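Local coordinates for Lmo0181 protein (Listeria monocytogenes serovar 1/2a, PDB 5F7V), which binds the cyclic tetrasaccharide cycloalternan as a lipoprotein of the cell membrane and probably serves an ABC transporter that imports it, at residues G86-D98 against G286-F298. Residues are numbered along the deposited sequence; the frame is centred on the assembly and turned at random.
Sequences GVLADLTSYIEKD and GVSKDSDKKEAAF
A single beta bridge between L88 and S288, continued by an aromatic contact between two helices, joins these segments in a periplasmic-binding-protein fold of the extracellular solute-binding family. A89 N donates to V287 O over 2.8 Å, and K289 N returns a bond to V87 O at 3.0 Å. Water 1 also donates to V87 O and links it to S288 OG; water 2 spans A89 O and V287 N. K289 stretches its extended chain past G86, laying CD 3.0 Å from G86 O, while NZ makes a weak bond to the same oxygen. A89 CB touches V287 and, at 3.8 Å, K294 CE; the lysine chain bends at its last torsion, and NZ bonds K289 O and S291 O in the turn that precedes its helix. Farther along, Y94 CB stands over the centre of the F298 ring, 3.4 Å from the centroid, a CH-pi contact; the two rings meet obliquely, planes 38° apart. Y94 OH reaches K294 CB at 3.3 Å, and E295 OE1 lies at the edge of the tyrosine ring. F298 swings its ring to helix 92-97 because its CG lies trans to the main-chain N (chi1 177°); L91 CD2, I95 CG1 and D98 OD2 also approach this ring, each obliquely, and D98 OD2 is hydrogen-bonded to S302. The first turn of helix 294-306, residues 294-298, crosses helix 92-97 at 63°, while L91 and I95 touch strand 119-135 and L88 touches strand 71-75, which pairs antiparallel with strand 278-287.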
loop_
_atom_site.group_PDB
_atom_site.type_symbol
_atom_site.label_atom_id
_atom_site.label_comp_id
_atom_site.label_asym_id
_atom_site.label_seq_id
_atom_site.Cartn_x
_atom_site.Cartn_y
_atom_site.Cartn_z
ATOM N N GLY A 86 19.187 11.842 4.779
ATOM C CA GLY A 86 20.342 11.329 5.506
ATOM C C GLY A 86 20.069 10.783 6.895
ATOM O O GLY A 86 21.000 10.648 7.695
ATOM N N VAL A 87 18.825 10.416 7.203
ATOM C CA VAL A 87 18.504 9.968 8.559
ATOM C C VAL A 87 18.597 8.447 8.736
ATOM O O VAL A 87 18.373 7.918 9.839
ATOM C CB VAL A 87 17.107 10.455 8.999
ATOM C CG1 VAL A 87 17.058 11.980 9.066
ATOM C CG2 VAL A 87 15.987 9.861 8.145
ATOM N N LEU A 88 18.934 7.732 7.658
ATOM C CA LEU A 88 19.028 6.268 7.696
ATOM C C LEU A 88 20.489 5.825 7.677
ATOM O O LEU A 88 21.300 6.349 6.893
ATOM C CB LEU A 88 18.310 5.648 6.494
ATOM C CG LEU A 88 16.840 6.014 6.283
ATOM C CD1 LEU A 88 16.292 5.460 4.967
ATOM C CD2 LEU A 88 16.066 5.601 7.506
ATOM N N ALA A 89 20.786 4.802 8.479
ATOM C CA ALA A 89 22.108 4.199 8.438
ATOM C C ALA A 89 22.285 3.384 7.145
ATOM O O ALA A 89 21.429 2.601 6.763
ATOM C CB ALA A 89 22.331 3.298 9.639
ATOM N N ASP A 90 23.432 3.547 6.496
ATOM C CA ASP A 90 23.826 2.664 5.400
ATOM C C ASP A 90 23.998 1.256 5.960
ATOM O O ASP A 90 24.750 1.054 6.913
ATOM C CB ASP A 90 25.160 3.212 4.859
ATOM C CG ASP A 90 25.759 2.390 3.754
ATOM O OD1 ASP A 90 25.160 1.415 3.271
ATOM O OD2 ASP A 90 26.887 2.792 3.352
ATOM N N LEU A 91 23.294 0.291 5.397
ATOM C CA LEU A 91 23.346 -1.068 5.930
ATOM C C LEU A 91 24.344 -1.960 5.209
ATOM O O LEU A 91 24.397 -3.147 5.520
ATOM C CB LEU A 91 21.943 -1.662 5.865
ATOM C CG LEU A 91 20.869 -0.966 6.711
ATOM C CD1 LEU A 91 19.565 -1.747 6.662
ATOM C CD2 LEU A 91 21.252 -0.659 8.146
ATOM N N THR A 92 25.137 -1.402 4.300
ATOM C CA THR A 92 26.078 -2.180 3.478
ATOM C C THR A 92 26.951 -3.094 4.320
ATOM O O THR A 92 27.058 -4.283 4.009
ATOM C CB THR A 92 26.971 -1.248 2.644
ATOM O OG1 THR A 92 26.120 -0.492 1.788
ATOM C CG2 THR A 92 27.981 -2.019 1.784
ATOM N N SER A 93 27.591 -2.562 5.357
ATOM C CA SER A 93 28.494 -3.371 6.181
ATOM C C SER A 93 27.771 -4.464 6.960
ATOM O O SER A 93 28.250 -5.601 7.069
ATOM C CB SER A 93 29.343 -2.492 7.110
ATOM O OG SER A 93 28.548 -1.784 8.046
ATOM N N TYR A 94 26.600 -4.088 7.478
ATOM C CA TYR A 94 25.801 -4.955 8.324
ATOM C C TYR A 94 25.395 -6.146 7.475
ATOM O O TYR A 94 25.463 -7.298 7.910
ATOM C CB TYR A 94 24.555 -4.231 8.864
ATOM C CG TYR A 94 24.953 -3.139 9.800
ATOM C CD1 TYR A 94 25.183 -3.389 11.140
ATOM C CD2 TYR A 94 25.211 -1.851 9.344
ATOM C CE1 TYR A 94 25.635 -2.390 11.999
ATOM C CE2 TYR A 94 25.616 -0.839 10.186
ATOM C CZ TYR A 94 25.831 -1.108 11.519
ATOM O OH TYR A 94 26.267 -0.134 12.376
ATOM N N ILE A 95 25.010 -5.872 6.239
ATOM C CA ILE A 95 24.559 -6.948 5.355
ATOM C C ILE A 95 25.742 -7.830 4.940
ATOM O O ILE A 95 25.608 -9.063 4.922
ATOM C CB ILE A 95 23.842 -6.345 4.127
ATOM C CG1 ILE A 95 22.495 -5.778 4.587
ATOM C CG2 ILE A 95 23.599 -7.362 3.004
ATOM C CD1 ILE A 95 21.832 -4.880 3.576
ATOM N N GLU A 96 26.897 -7.239 4.638
ATOM C CA GLU A 96 28.101 -8.005 4.252
ATOM C C GLU A 96 28.454 -9.000 5.353
ATOM O O GLU A 96 28.825 -10.138 5.043
ATOM C CB GLU A 96 29.285 -7.064 4.012
ATOM C CG GLU A 96 29.225 -6.187 2.761
ATOM C CD GLU A 96 30.307 -5.102 2.654
ATOM O OE1 GLU A 96 30.893 -4.733 3.699
ATOM O OE2 GLU A 96 30.601 -4.585 1.536
ATOM N N LYS A 97 28.336 -8.593 6.611
ATOM C CA LYS A 97 28.713 -9.414 7.760
ATOM C C LYS A 97 27.616 -10.352 8.268
ATOM O O LYS A 97 27.871 -11.243 9.101
ATOM C CB LYS A 97 29.263 -8.477 8.842
ATOM C CG LYS A 97 30.563 -7.865 8.337
ATOM C CD LYS A 97 31.295 -6.896 9.236
ATOM C CE LYS A 97 30.659 -5.527 9.261
ATOM N NZ LYS A 97 31.438 -4.472 9.979
ATOM N N ASP A 98 26.419 -10.212 7.713
ATOM C CA ASP A 98 25.301 -11.078 8.067
ATOM C C ASP A 98 25.450 -12.235 7.093
ATOM O O ASP A 98 24.832 -12.255 6.046
ATOM C CB ASP A 98 23.987 -10.330 7.894
ATOM C CG ASP A 98 22.786 -11.110 8.389
ATOM O OD1 ASP A 98 22.933 -12.294 8.772
ATOM O OD2 ASP A 98 21.696 -10.500 8.383
ATOM N N GLY A 286 14.214 0.552 8.538
ATOM C CA GLY A 286 15.419 1.351 8.552
ATOM C C GLY A 286 15.996 1.468 9.946
ATOM O O GLY A 286 15.294 1.264 10.920
ATOM N N VAL A 287 17.276 1.772 10.016
ATOM C CA VAL A 287 17.984 1.961 11.289
ATOM C C VAL A 287 18.378 3.429 11.351
ATOM O O VAL A 287 18.896 3.992 10.379
ATOM C CB VAL A 287 19.219 1.055 11.373
ATOM C CG1 VAL A 287 20.015 1.297 12.647
ATOM C CG2 VAL A 287 18.769 -0.391 11.302
ATOM N N SER A 288 18.088 4.094 12.464
ATOM C CA SER A 288 18.472 5.497 12.592
ATOM C C SER A 288 19.982 5.692 12.475
ATOM O O SER A 288 20.776 5.020 13.119
ATOM C CB SER A 288 18.014 6.067 13.934
ATOM O OG SER A 288 18.568 7.348 14.135
ATOM N N LYS A 289 20.352 6.653 11.647
ATOM C CA LYS A 289 21.745 7.044 11.518
ATOM C C LYS A 289 22.387 7.423 12.829
ATOM O O LYS A 289 23.581 7.254 12.959
ATOM C CB LYS A 289 21.874 8.232 10.563
ATOM C CG LYS A 289 23.312 8.625 10.279
ATOM C CD LYS A 289 23.348 9.309 8.933
ATOM C CE LYS A 289 24.703 9.349 8.262
ATOM N NZ LYS A 289 24.356 10.006 6.964
ATOM N N ASP A 290 21.601 7.930 13.776
ATOM C CA ASP A 290 22.163 8.409 15.032
ATOM C C ASP A 290 22.029 7.434 16.193
ATOM O O ASP A 290 22.432 7.761 17.313
ATOM C CB ASP A 290 21.529 9.772 15.351
ATOM C CG ASP A 290 22.005 10.874 14.431
ATOM O OD1 ASP A 290 23.148 10.841 13.888
ATOM O OD2 ASP A 290 21.228 11.844 14.280
ATOM N N SER A 291 21.501 6.241 15.938
ATOM C CA SER A 291 21.382 5.248 16.997
ATOM C C SER A 291 22.738 4.746 17.479
ATOM O O SER A 291 23.642 4.548 16.678
ATOM C CB SER A 291 20.556 4.066 16.506
ATOM O OG SER A 291 20.539 3.020 17.479
ATOM N N ASP A 292 22.821 4.555 18.797
ATOM C CA ASP A 292 23.939 3.914 19.468
ATOM C C ASP A 292 23.807 2.387 19.520
ATOM O O ASP A 292 24.651 1.721 20.135
ATOM C CB ASP A 292 24.055 4.366 20.943
ATOM C CG ASP A 292 24.287 5.850 21.134
ATOM O OD1 ASP A 292 25.019 6.480 20.320
ATOM O OD2 ASP A 292 23.763 6.368 22.161
ATOM N N LYS A 293 22.759 1.859 18.888
ATOM C CA LYS A 293 22.391 0.452 19.017
ATOM C C LYS A 293 22.145 -0.123 17.619
ATOM O O LYS A 293 21.224 -0.914 17.422
ATOM C CB LYS A 293 21.128 0.344 19.870
ATOM C CG LYS A 293 21.251 0.910 21.267
ATOM C CD LYS A 293 19.913 0.957 21.974
ATOM C CE LYS A 293 20.016 1.919 23.144
ATOM N NZ LYS A 293 18.734 2.121 23.824
ATOM N N LYS A 294 23.005 0.234 16.672
ATOM C CA LYS A 294 22.729 -0.136 15.296
ATOM C C LYS A 294 22.855 -1.637 15.066
ATOM O O LYS A 294 22.067 -2.181 14.304
ATOM C CB LYS A 294 23.649 0.580 14.327
ATOM C CG LYS A 294 23.499 2.088 14.343
ATOM C CD LYS A 294 24.269 2.667 13.163
ATOM C CE LYS A 294 24.079 4.151 12.958
ATOM N NZ LYS A 294 24.723 4.883 14.064
ATOM N N GLU A 295 23.765 -2.340 15.720
ATOM C CA GLU A 295 23.876 -3.770 15.499
ATOM C C GLU A 295 22.591 -4.465 15.935
ATOM O O GLU A 295 22.063 -5.296 15.191
ATOM C CB GLU A 295 25.093 -4.332 16.251
ATOM C CG GLU A 295 25.345 -5.819 16.034
ATOM C CD GLU A 295 25.527 -6.252 14.590
ATOM O OE1 GLU A 295 26.042 -5.446 13.770
ATOM O OE2 GLU A 295 25.141 -7.425 14.265
ATOM N N ALA A 296 22.105 -4.124 17.124
ATOM C CA ALA A 296 20.874 -4.733 17.624
ATOM C C ALA A 296 19.675 -4.383 16.749
ATOM O O ALA A 296 18.826 -5.216 16.471
ATOM C CB ALA A 296 20.614 -4.295 19.052
ATOM N N ALA A 297 19.572 -3.137 16.300
ATOM C CA ALA A 297 18.473 -2.695 15.420
ATOM C C ALA A 297 18.526 -3.419 14.094
ATOM O O ALA A 297 17.497 -3.864 13.590
ATOM C CB ALA A 297 18.531 -1.193 15.258
ATOM N N PHE A 298 19.731 -3.559 13.540
ATOM C CA PHE A 298 19.919 -4.328 12.344
ATOM C C PHE A 298 19.521 -5.779 12.502
ATOM O O PHE A 298 18.889 -6.361 11.614
ATOM C CB PHE A 298 21.361 -4.230 11.826
ATOM C CG PHE A 298 21.561 -5.084 10.617
ATOM C CD1 PHE A 298 21.066 -4.667 9.386
ATOM C CD2 PHE A 298 22.113 -6.341 10.723
ATOM C CE1 PHE A 298 21.170 -5.498 8.277
ATOM C CE2 PHE A 298 22.235 -7.144 9.611
ATOM C CZ PHE A 298 21.779 -6.715 8.374
HETATM O O HOH W 1 17.489 8.962 12.316
HETATM O O HOH W 2 18.866 2.049 7.636
#